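Local coordinates for CheQ (Campylobacter jejuni subsp. jejuni, PDB 6A51), which probably acts as a regulator that, with CheP, controls transcription of the core chemotaxis operon cheVAW, at residues A[17-25]-A[127-138]; A[55-65]-A[80-90]. All blocks are in the same frame, centred on the assembly; numbering follows the deposited sequence.

Contact 1: residues A[17-25]-A[127-138]; sequences ILPPNEFLD and LKKFYDFLGLNY
Phe-23 pushes its ring into the angle between helix 127-134 and the chain that returns after it, and most of the contact is aromatic and apolar. With CG anti to its carbonyl carbon (chi1 -41°), the ring reaches out from the loop and turns an edge to the face of Tyr-138; this T-shaped pair has centroids 5.3 Å apart and planes at 77°. One face of Phe-23 receives Lys-128 in a CH-pi contact, CB of the lysine standing 3.9 Å from the ring centroid. Near the plane of the same ring, CE1 of Phe-23 meets CG of Leu-127 at 3.9 Å, and CZ lies beside CD2 of Tyr-131. Leu-127 also sends CD2 to the backbone of the turn, 3.5 Å from CA of Asn-21.

Polar contacts are fewer. ND2 of Asn-21 gives a weak, strongly bent hydrogen bond to the carbonyl O of Tyr-138 (3.2 Å). Within 127-138, NZ of Lys-128 on the helix donates to OH of Tyr-138 in the chain beyond it at 2.9 Å, and that hydroxyl in turn donates a hydrogen bond to the syn lone pair of Asp-132 OD1, 2.7 Å away. The chain of bonds fixes the far end of the ring against which Phe-23 rests. Tyr-131 OH is bonded to the backbone O of Gln-140.

The type I turn Pro-19 to Glu-22, which follows strand 15-18, thus brings the loop against the first two turns of helix 127-134. Helix 88-95 closes another side, with Phe-94 touching Asn-21 and Tyr-131 and Phe-91 touching Leu-127, while strand 142-146 packs on Tyr-131 through Ile-142.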
loop_
_atom_site.group_PDB
_atom_site.type_symbol
_atom_site.label_atom_id
_atom_site.label_comp_id
_atom_site.label_asym_id
_atom_site.label_seq_id
_atom_site.Cartn_x
_atom_site.Cartn_y
_atom_site.Cartn_z
ATOM N N ILE A 17 -11.619 -6.567 -4.483
ATOM C CA ILE A 17 -10.170 -6.672 -4.482
ATOM C C ILE A 17 -9.614 -5.324 -4.908
ATOM O O ILE A 17 -10.012 -4.771 -5.943
ATOM C CB ILE A 17 -9.687 -7.792 -5.413
ATOM C CG1 ILE A 17 -10.366 -9.104 -5.044
ATOM C CG2 ILE A 17 -8.175 -7.938 -5.328
ATOM C CD1 ILE A 17 -10.234 -9.437 -3.616
ATOM N N LEU A 18 -8.739 -4.771 -4.088
ATOM C CA LEU A 18 -8.117 -3.500 -4.411
ATOM C C LEU A 18 -6.959 -3.761 -5.359
ATOM O O LEU A 18 -6.076 -4.566 -5.029
ATOM C CB LEU A 18 -7.608 -2.829 -3.154
ATOM C CG LEU A 18 -8.702 -2.610 -2.132
ATOM C CD1 LEU A 18 -8.092 -2.382 -0.763
ATOM C CD2 LEU A 18 -9.541 -1.431 -2.589
ATOM N N PRO A 19 -6.933 -3.147 -6.538
ATOM C CA PRO A 19 -5.731 -3.206 -7.378
ATOM C C PRO A 19 -4.540 -2.638 -6.626
ATOM O O PRO A 19 -4.673 -1.640 -5.897
ATOM C CB PRO A 19 -6.101 -2.338 -8.589
ATOM C CG PRO A 19 -7.172 -1.419 -8.076
ATOM C CD PRO A 19 -7.956 -2.248 -7.091
ATOM N N PRO A 20 -3.357 -3.243 -6.772
ATOM C CA PRO A 20 -2.243 -2.889 -5.879
ATOM C C PRO A 20 -1.770 -1.450 -6.020
ATOM O O PRO A 20 -1.100 -0.956 -5.109
ATOM C CB PRO A 20 -1.146 -3.891 -6.269
ATOM C CG PRO A 20 -1.480 -4.265 -7.706
ATOM C CD PRO A 20 -2.967 -4.221 -7.805
ATOM N N ASN A 21 -2.101 -0.751 -7.106
ATOM C CA ASN A 21 -1.697 0.640 -7.263
ATOM C C ASN A 21 -2.790 1.606 -6.851
ATOM O O ASN A 21 -2.793 2.760 -7.296
ATOM C CB ASN A 21 -1.259 0.940 -8.702
ATOM C CG ASN A 21 -2.415 0.958 -9.694
ATOM O OD1 ASN A 21 -3.391 0.215 -9.557
ATOM N ND2 ASN A 21 -2.302 1.808 -10.711
ATOM N N GLU A 22 -3.727 1.164 -6.028
ATOM C CA GLU A 22 -4.833 2.015 -5.618
ATOM C C GLU A 22 -4.653 2.371 -4.151
ATOM O O GLU A 22 -4.522 1.482 -3.297
ATOM C CB GLU A 22 -6.175 1.332 -5.845
ATOM C CG GLU A 22 -7.272 1.911 -4.983
ATOM C CD GLU A 22 -8.670 1.523 -5.439
ATOM O OE1 GLU A 22 -9.668 2.019 -4.845
ATOM O OE2 GLU A 22 -8.781 0.736 -6.420
ATOM N N PHE A 23 -4.648 3.665 -3.868
ATOM C CA PHE A 23 -4.339 4.129 -2.530
ATOM C C PHE A 23 -5.513 3.864 -1.599
ATOM O O PHE A 23 -6.664 3.763 -2.030
ATOM C CB PHE A 23 -3.989 5.617 -2.558
ATOM C CG PHE A 23 -3.128 6.006 -3.725
ATOM C CD1 PHE A 23 -2.150 5.141 -4.206
ATOM C CD2 PHE A 23 -3.303 7.222 -4.352
ATOM C CE1 PHE A 23 -1.371 5.481 -5.290
ATOM C CE2 PHE A 23 -2.525 7.572 -5.433
ATOM C CZ PHE A 23 -1.559 6.697 -5.903
ATOM N N LEU A 24 -5.204 3.730 -0.308
ATOM C CA LEU A 24 -6.190 3.399 0.708
ATOM C C LEU A 24 -6.865 4.631 1.317
ATOM O O LEU A 24 -7.320 4.572 2.466
ATOM C CB LEU A 24 -5.523 2.563 1.793
ATOM C CG LEU A 24 -5.064 1.188 1.358
ATOM C CD1 LEU A 24 -3.994 0.686 2.331
ATOM C CD2 LEU A 24 -6.277 0.231 1.316
ATOM N N ASP A 25 -6.933 5.740 0.577
ATOM C CA ASP A 25 -7.552 6.987 1.024
ATOM C C ASP A 25 -8.872 6.763 1.761
ATOM O O ASP A 25 -9.050 7.171 2.915
ATOM C CB ASP A 25 -7.803 7.887 -0.192
ATOM C CG ASP A 25 -6.556 8.623 -0.674
ATOM O OD1 ASP A 25 -5.442 8.054 -0.660
ATOM O OD2 ASP A 25 -6.711 9.784 -1.100
ATOM N N LEU A 127 2.582 4.920 -1.814
ATOM C CA LEU A 127 2.769 4.763 -3.252
ATOM C C LEU A 127 2.588 6.092 -3.964
ATOM O O LEU A 127 3.277 6.375 -4.951
ATOM C CB LEU A 127 1.785 3.731 -3.797
ATOM C CG LEU A 127 1.887 3.345 -5.270
ATOM C CD1 LEU A 127 3.303 2.976 -5.553
ATOM C CD2 LEU A 127 0.998 2.157 -5.542
ATOM N N LYS A 128 1.666 6.917 -3.466
ATOM C CA LYS A 128 1.381 8.199 -4.097
ATOM C C LYS A 128 2.626 9.071 -4.144
ATOM O O LYS A 128 2.934 9.663 -5.182
ATOM C CB LYS A 128 0.253 8.912 -3.356
ATOM C CG LYS A 128 -0.261 10.159 -4.057
ATOM C CD LYS A 128 -1.212 10.944 -3.164
ATOM C CE LYS A 128 -2.002 11.978 -3.950
ATOM N NZ LYS A 128 -1.164 13.165 -4.302
ATOM N N LYS A 129 3.369 9.149 -3.031
ATOM C CA LYS A 129 4.570 9.977 -3.031
ATOM C C LYS A 129 5.639 9.393 -3.938
ATOM O O LYS A 129 6.391 10.142 -4.576
ATOM C CB LYS A 129 5.119 10.156 -1.615
ATOM C CG LYS A 129 4.217 11.010 -0.757
ATOM C CD LYS A 129 4.805 11.295 0.615
ATOM C CE LYS A 129 3.806 12.121 1.426
ATOM N NZ LYS A 129 4.350 12.653 2.705
ATOM N N PHE A 130 5.708 8.072 -4.034
ATOM C CA PHE A 130 6.703 7.474 -4.915
ATOM C C PHE A 130 6.411 7.820 -6.374
ATOM O O PHE A 130 7.311 8.218 -7.125
ATOM C CB PHE A 130 6.727 5.975 -4.689
ATOM C CG PHE A 130 7.863 5.284 -5.340
ATOM C CD1 PHE A 130 9.163 5.707 -5.124
ATOM C CD2 PHE A 130 7.640 4.178 -6.149
ATOM C CE1 PHE A 130 10.235 5.031 -5.714
ATOM C CE2 PHE A 130 8.700 3.510 -6.750
ATOM C CZ PHE A 130 10.001 3.938 -6.533
ATOM N N TYR A 131 5.145 7.707 -6.786
ATOM C CA TYR A 131 4.732 8.172 -8.109
ATOM C C TYR A 131 5.144 9.622 -8.341
ATOM O O TYR A 131 5.667 9.970 -9.407
ATOM C CB TYR A 131 3.216 8.035 -8.272
ATOM C CG TYR A 131 2.695 6.693 -8.768
ATOM C CD1 TYR A 131 3.028 6.214 -10.027
ATOM C CD2 TYR A 131 1.804 5.944 -8.004
ATOM C CE1 TYR A 131 2.529 5.008 -10.494
ATOM C CE2 TYR A 131 1.295 4.736 -8.468
ATOM C CZ TYR A 131 1.664 4.280 -9.711
ATOM O OH TYR A 131 1.169 3.088 -10.179
ATOM N N ASP A 132 4.918 10.485 -7.347
ATOM C CA ASP A 132 5.283 11.895 -7.487
ATOM C C ASP A 132 6.788 12.054 -7.666
ATOM O O ASP A 132 7.248 12.815 -8.526
ATOM C CB ASP A 132 4.808 12.684 -6.266
ATOM C CG ASP A 132 3.284 12.750 -6.146
ATOM O OD1 ASP A 132 2.571 12.556 -7.166
ATOM O OD2 ASP A 132 2.802 12.998 -5.015
ATOM N N PHE A 133 7.568 11.338 -6.853
ATOM C CA PHE A 133 9.017 11.306 -7.011
ATOM C C PHE A 133 9.416 10.864 -8.419
ATOM O O PHE A 133 10.292 11.469 -9.046
ATOM C CB PHE A 133 9.598 10.378 -5.945
ATOM C CG PHE A 133 11.049 10.075 -6.107
ATOM C CD1 PHE A 133 12.015 11.037 -5.794
ATOM C CD2 PHE A 133 11.457 8.804 -6.519
ATOM C CE1 PHE A 133 13.382 10.749 -5.905
ATOM C CE2 PHE A 133 12.820 8.491 -6.635
ATOM C CZ PHE A 133 13.785 9.470 -6.334
ATOM N N LEU A 134 8.764 9.833 -8.943
ATOM C CA LEU A 134 9.058 9.361 -10.288
ATOM C C LEU A 134 8.532 10.288 -11.378
ATOM O O LEU A 134 8.908 10.114 -12.542
ATOM C CB LEU A 134 8.462 7.963 -10.485
ATOM C CG LEU A 134 9.030 6.880 -9.575
ATOM C CD1 LEU A 134 8.294 5.590 -9.816
ATOM C CD2 LEU A 134 10.534 6.723 -9.842
ATOM N N GLY A 135 7.661 11.241 -11.047
ATOM C CA GLY A 135 7.044 12.062 -12.071
ATOM C C GLY A 135 6.116 11.312 -13.004
ATOM O O GLY A 135 5.985 11.692 -14.172
ATOM N N LEU A 136 5.462 10.260 -12.521
ATOM C CA LEU A 136 4.551 9.466 -13.326
ATOM C C LEU A 136 3.125 9.671 -12.844
ATOM O O LEU A 136 2.875 10.208 -11.758
ATOM C CB LEU A 136 4.913 7.979 -13.270
ATOM C CG LEU A 136 6.352 7.666 -13.669
ATOM C CD1 LEU A 136 6.587 6.186 -13.552
ATOM C CD2 LEU A 136 6.660 8.149 -15.080
ATOM N N ASN A 137 2.192 9.232 -13.679
ATOM C CA ASN A 137 0.772 9.320 -13.385
ATOM C C ASN A 137 0.311 8.065 -12.656
ATOM O O ASN A 137 0.799 6.960 -12.909
ATOM C CB ASN A 137 -0.031 9.525 -14.673
ATOM C CG ASN A 137 0.164 10.925 -15.265
ATOM O OD1 ASN A 137 0.259 11.922 -14.534
ATOM N ND2 ASN A 137 0.227 11.001 -16.588
ATOM N N TYR A 138 -0.647 8.250 -11.747
ATOM C CA TYR A 138 -1.012 7.220 -10.783
ATOM C C TYR A 138 -1.581 5.948 -11.409
ATOM O O TYR A 138 -1.732 4.940 -10.702
ATOM C CB TYR A 138 -2.019 7.793 -9.806
ATOM C CG TYR A 138 -1.517 8.977 -9.040
ATOM C CD1 TYR A 138 -0.159 9.121 -8.746
ATOM C CD2 TYR A 138 -2.393 9.954 -8.593
ATOM C CE1 TYR A 138 0.317 10.224 -8.014
ATOM C CE2 TYR A 138 -1.930 11.064 -7.868
ATOM C CZ TYR A 138 -0.580 11.188 -7.582
ATOM O OH TYR A 138 -0.137 12.274 -6.864
#

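Contact 2: residues A[55-65]-A[80-90]; sequences YQGTRIIFLHR and SGLNGFVLASA
Leu-87 projects toward segment 55-65 and meets four of its side chains, which makes it the centre of the tightly packed part. Its two methyls divide the work: CD1 comes to the edge of the Phe-62 ring, in its plane and 3.6 Å from CZ, whereas CD2 lies 3.6 Å from CD2 of Tyr-55 and 3.5 Å from OG1 of Thr-58. Ile-60 adds its terminal CD1 more distantly. Tyr-55 is held from several directions. CB of Ala-90, in the first turn of helix 88-95, sits over one face of its ring in a CH-pi contact, 3.9 Å from the centroid and 19° off the normal. Beyond the ring, the hydroxyl O of Tyr-55 lies 3.5 Å from CA of Val-86, and it is hydrogen-bonded to the backbone O of Glu-22, so the polar tip of this buried ring has a partner.

Toward both ends the contact thins out. Near the turn Tyr-55 to Thr-58, CG2 of Thr-58 comes within 3.8 Å of OG of the exposed Ser-89. At the other end, CE2 of Phe-62 approaches CD1 of Leu-82 only to 4.4 Å. Farther along, Arg-65 extends its chain from CG to NE and brings NH2 to 4.1 Å from the carbonyl O of Ser-80, too far for a hydrogen bond; Gly-81 beside it is exposed.

Leu-87 is both the end of strand 85-87 and the N-cap residue of helix 88-95, and strand 122-126 touches it through Ile-122 and Phe-124. The two segments are therefore joined by hydrophobic and CH-pi packing rather than by shared backbone bonding, consistent with two separate sheets meeting through their side chains.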
loop_
_atom_site.group_PDB
_atom_site.type_symbol
_atom_site.label_atom_id
_atom_site.label_comp_id
_atom_site.label_asym_id
_atom_site.label_seq_id
_atom_site.Cartn_x
_atom_site.Cartn_y
_atom_site.Cartn_z
ATOM N N TYR A 55 -6.220 -6.632 -0.703
ATOM C CA TYR A 55 -5.305 -6.876 -1.808
ATOM C C TYR A 55 -5.244 -8.375 -2.069
ATOM O O TYR A 55 -5.429 -9.186 -1.157
ATOM C CB TYR A 55 -3.905 -6.324 -1.506
ATOM C CG TYR A 55 -3.869 -4.824 -1.379
ATOM C CD1 TYR A 55 -3.927 -4.019 -2.516
ATOM C CD2 TYR A 55 -3.810 -4.205 -0.130
ATOM C CE1 TYR A 55 -3.928 -2.643 -2.423
ATOM C CE2 TYR A 55 -3.806 -2.801 -0.021
ATOM C CZ TYR A 55 -3.862 -2.038 -1.170
ATOM O OH TYR A 55 -3.857 -0.667 -1.097
ATOM N N GLN A 56 -4.970 -8.737 -3.325
ATOM C CA GLN A 56 -5.070 -10.134 -3.729
ATOM C C GLN A 56 -4.173 -11.035 -2.893
ATOM O O GLN A 56 -4.590 -12.125 -2.484
ATOM C CB GLN A 56 -4.735 -10.274 -5.207
ATOM C CG GLN A 56 -4.566 -11.705 -5.648
ATOM C CD GLN A 56 -4.272 -11.800 -7.126
ATOM O OE1 GLN A 56 -4.686 -10.938 -7.912
ATOM N NE2 GLN A 56 -3.536 -12.833 -7.514
ATOM N N GLY A 57 -2.947 -10.603 -2.609
ATOM C CA GLY A 57 -2.052 -11.538 -1.950
ATOM C C GLY A 57 -2.335 -11.787 -0.475
ATOM O O GLY A 57 -1.773 -12.737 0.086
ATOM N N THR A 58 -3.182 -10.983 0.165
ATOM C CA THR A 58 -3.344 -11.040 1.611
ATOM C C THR A 58 -4.811 -10.969 1.996
ATOM O O THR A 58 -5.661 -10.529 1.221
ATOM C CB THR A 58 -2.614 -9.887 2.294
ATOM O OG1 THR A 58 -3.140 -8.647 1.788
ATOM C CG2 THR A 58 -1.111 -9.980 2.023
ATOM N N ARG A 59 -5.095 -11.368 3.230
ATOM C CA ARG A 59 -6.453 -11.343 3.754
ATOM C C ARG A 59 -6.655 -10.244 4.789
ATOM O O ARG A 59 -7.654 -10.259 5.518
ATOM C CB ARG A 59 -6.808 -12.702 4.352
ATOM C CG ARG A 59 -6.897 -13.818 3.327
ATOM C CD ARG A 59 -8.225 -13.808 2.649
ATOM N NE ARG A 59 -8.243 -14.571 1.403
ATOM C CZ ARG A 59 -9.343 -14.790 0.689
ATOM N NH1 ARG A 59 -10.510 -14.314 1.114
ATOM N NH2 ARG A 59 -9.283 -15.481 -0.443
ATOM N N ILE A 60 -5.728 -9.291 4.876
ATOM C CA ILE A 60 -5.927 -8.141 5.741
ATOM C C ILE A 60 -7.137 -7.355 5.255
ATOM O O ILE A 60 -7.255 -7.017 4.068
ATOM C CB ILE A 60 -4.649 -7.290 5.774
ATOM C CG1 ILE A 60 -3.592 -7.989 6.626
ATOM C CG2 ILE A 60 -4.930 -5.887 6.294
ATOM C CD1 ILE A 60 -2.266 -7.997 5.985
ATOM N N ILE A 61 -8.038 -7.047 6.173
ATOM C CA ILE A 61 -9.330 -6.472 5.836
ATOM C C ILE A 61 -9.265 -4.968 6.002
ATOM O O ILE A 61 -8.791 -4.480 7.029
ATOM C CB ILE A 61 -10.442 -7.068 6.711
ATOM C CG1 ILE A 61 -10.533 -8.569 6.458
ATOM C CG2 ILE A 61 -11.759 -6.390 6.402
ATOM C CD1 ILE A 61 -10.710 -8.901 4.998
ATOM N N PHE A 62 -9.755 -4.237 5.000
ATOM C CA PHE A 62 -9.950 -2.798 5.094
ATOM C C PHE A 62 -11.439 -2.487 4.960
ATOM O O PHE A 62 -12.139 -3.091 4.143
ATOM C CB PHE A 62 -9.147 -2.063 4.012
ATOM C CG PHE A 62 -7.659 -2.256 4.130
ATOM C CD1 PHE A 62 -7.043 -3.362 3.566
ATOM C CD2 PHE A 62 -6.880 -1.344 4.825
ATOM C CE1 PHE A 62 -5.681 -3.556 3.688
ATOM C CE2 PHE A 62 -5.511 -1.530 4.954
ATOM C CZ PHE A 62 -4.911 -2.638 4.385
ATOM N N LEU A 63 -11.919 -1.543 5.764
ATOM C CA LEU A 63 -13.314 -1.127 5.750
ATOM C C LEU A 63 -13.434 0.207 5.038
ATOM O O LEU A 63 -12.666 1.134 5.310
ATOM C CB LEU A 63 -13.870 -1.013 7.168
ATOM C CG LEU A 63 -13.727 -2.304 7.984
ATOM C CD1 LEU A 63 -14.045 -2.096 9.463
ATOM C CD2 LEU A 63 -14.602 -3.371 7.372
ATOM N N HIS A 64 -14.391 0.304 4.130
ATOM C CA HIS A 64 -14.634 1.568 3.456
ATOM C C HIS A 64 -15.311 2.523 4.434
ATOM O O HIS A 64 -16.246 2.127 5.144
ATOM C CB HIS A 64 -15.486 1.329 2.213
ATOM C CG HIS A 64 -15.498 2.473 1.255
ATOM N ND1 HIS A 64 -15.919 3.738 1.611
ATOM C CD2 HIS A 64 -15.145 2.544 -0.048
ATOM C CE1 HIS A 64 -15.821 4.540 0.567
ATOM N NE2 HIS A 64 -15.358 3.841 -0.453
ATOM N N ARG A 65 -14.828 3.779 4.481
ATOM C CA ARG A 65 -15.201 4.698 5.563
ATOM C C ARG A 65 -16.681 5.033 5.550
ATOM O O ARG A 65 -17.262 5.310 6.606
ATOM C CB ARG A 65 -14.405 5.997 5.475
ATOM C CG ARG A 65 -12.938 5.811 5.577
ATOM C CD ARG A 65 -12.139 7.016 5.106
ATOM N NE ARG A 65 -10.898 7.013 5.849
ATOM C CZ ARG A 65 -10.737 7.591 7.028
ATOM N NH1 ARG A 65 -11.742 8.279 7.559
ATOM N NH2 ARG A 65 -9.570 7.492 7.663
ATOM N N SER A 80 -6.067 5.723 12.052
ATOM C CA SER A 80 -4.988 6.265 11.236
ATOM C C SER A 80 -5.435 6.519 9.799
ATOM O O SER A 80 -6.160 5.719 9.198
ATOM C CB SER A 80 -3.809 5.307 11.233
ATOM O OG SER A 80 -3.400 5.033 12.555
ATOM N N GLY A 81 -4.990 7.645 9.249
ATOM C CA GLY A 81 -5.215 7.922 7.846
ATOM C C GLY A 81 -4.290 7.111 6.954
ATOM O O GLY A 81 -3.194 6.702 7.341
ATOM N N LEU A 82 -4.755 6.859 5.736
ATOM C CA LEU A 82 -3.986 6.037 4.814
ATOM C C LEU A 82 -3.927 6.664 3.425
ATOM O O LEU A 82 -3.751 5.940 2.438
ATOM C CB LEU A 82 -4.585 4.624 4.750
ATOM C CG LEU A 82 -4.599 3.801 6.041
ATOM C CD1 LEU A 82 -5.673 2.712 5.976
ATOM C CD2 LEU A 82 -3.234 3.181 6.264
ATOM N N ASN A 83 -4.091 7.984 3.323
ATOM C CA ASN A 83 -4.039 8.658 2.030
ATOM C C ASN A 83 -2.720 8.382 1.331
ATOM O O ASN A 83 -1.648 8.580 1.913
ATOM C CB ASN A 83 -4.234 10.156 2.210
ATOM C CG ASN A 83 -5.654 10.516 2.616
ATOM O OD1 ASN A 83 -6.584 9.726 2.448
ATOM N ND2 ASN A 83 -5.826 11.718 3.144
ATOM N N GLY A 84 -2.806 7.905 0.084
ATOM C CA GLY A 84 -1.648 7.542 -0.709
ATOM C C GLY A 84 -0.993 6.229 -0.337
ATOM O O GLY A 84 -0.026 5.824 -1.003
ATOM N N PHE A 85 -1.468 5.543 0.696
ATOM C CA PHE A 85 -0.755 4.348 1.112
ATOM C C PHE A 85 -1.316 3.109 0.447
ATOM O O PHE A 85 -2.467 3.070 -0.002
ATOM C CB PHE A 85 -0.786 4.188 2.628
ATOM C CG PHE A 85 0.191 5.078 3.334
ATOM C CD1 PHE A 85 -0.150 6.397 3.635
ATOM C CD2 PHE A 85 1.468 4.616 3.662
ATOM C CE1 PHE A 85 0.753 7.233 4.282
ATOM C CE2 PHE A 85 2.385 5.450 4.314
ATOM C CZ PHE A 85 2.022 6.762 4.628
ATOM N N VAL A 86 -0.459 2.096 0.363
ATOM C CA VAL A 86 -0.845 0.743 -0.003
ATOM C C VAL A 86 -0.120 -0.195 0.951
ATOM O O VAL A 86 0.875 0.172 1.580
ATOM C CB VAL A 86 -0.489 0.397 -1.465
ATOM C CG1 VAL A 86 -0.991 1.464 -2.413
ATOM C CG2 VAL A 86 1.010 0.209 -1.609
ATOM N N LEU A 87 -0.645 -1.407 1.083
ATOM C CA LEU A 87 0.059 -2.428 1.846
ATOM C C LEU A 87 1.452 -2.638 1.259
ATOM O O LEU A 87 1.631 -2.646 0.037
ATOM C CB LEU A 87 -0.728 -3.731 1.804
ATOM C CG LEU A 87 -1.008 -4.481 3.088
ATOM C CD1 LEU A 87 -1.396 -3.506 4.164
ATOM C CD2 LEU A 87 -2.146 -5.417 2.792
ATOM N N ALA A 88 2.450 -2.790 2.131
ATOM C CA ALA A 88 3.821 -2.951 1.643
ATOM C C ALA A 88 3.971 -4.214 0.806
ATOM O O ALA A 88 4.633 -4.190 -0.240
ATOM C CB ALA A 88 4.801 -2.968 2.812
ATOM N N SER A 89 3.381 -5.331 1.259
ATOM C CA SER A 89 3.371 -6.561 0.461
ATOM C C SER A 89 2.772 -6.337 -0.926
ATOM O O SER A 89 3.235 -6.924 -1.912
ATOM C CB SER A 89 2.581 -7.648 1.183
ATOM O OG SER A 89 1.310 -7.138 1.572
ATOM N N ALA A 90 1.728 -5.508 -1.021
ATOM C CA ALA A 90 1.142 -5.203 -2.322
ATOM C C ALA A 90 2.094 -4.372 -3.166
ATOM O O ALA A 90 2.225 -4.601 -4.377
ATOM C CB ALA A 90 -0.192 -4.466 -2.154
#

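Overall arrangement
From the N terminus, the chain leaves strand 15-18 and enters the loop whose far partner is helix 127-134; contact 1 thereby closes a long loop of 101 residues. Contact 2 is nested inside it and closes a much shorter one, of 14 residues, between segments 55-65 and 80-90. Their centres lie 12 Å apart and they touch directly: Leu-24 N is probably hydrogen-bonded to Phe-85 O, and Asp-25 OD1 to Gly-84 N. Together they tie the mixed sheet of strands 15-18, 52-55, 62-64 and 27-29 to the antiparallel sheet of 85-87, 122-126 and 116-119, and to the helices 88-95 and 127-134 that follow strands of that second sheet.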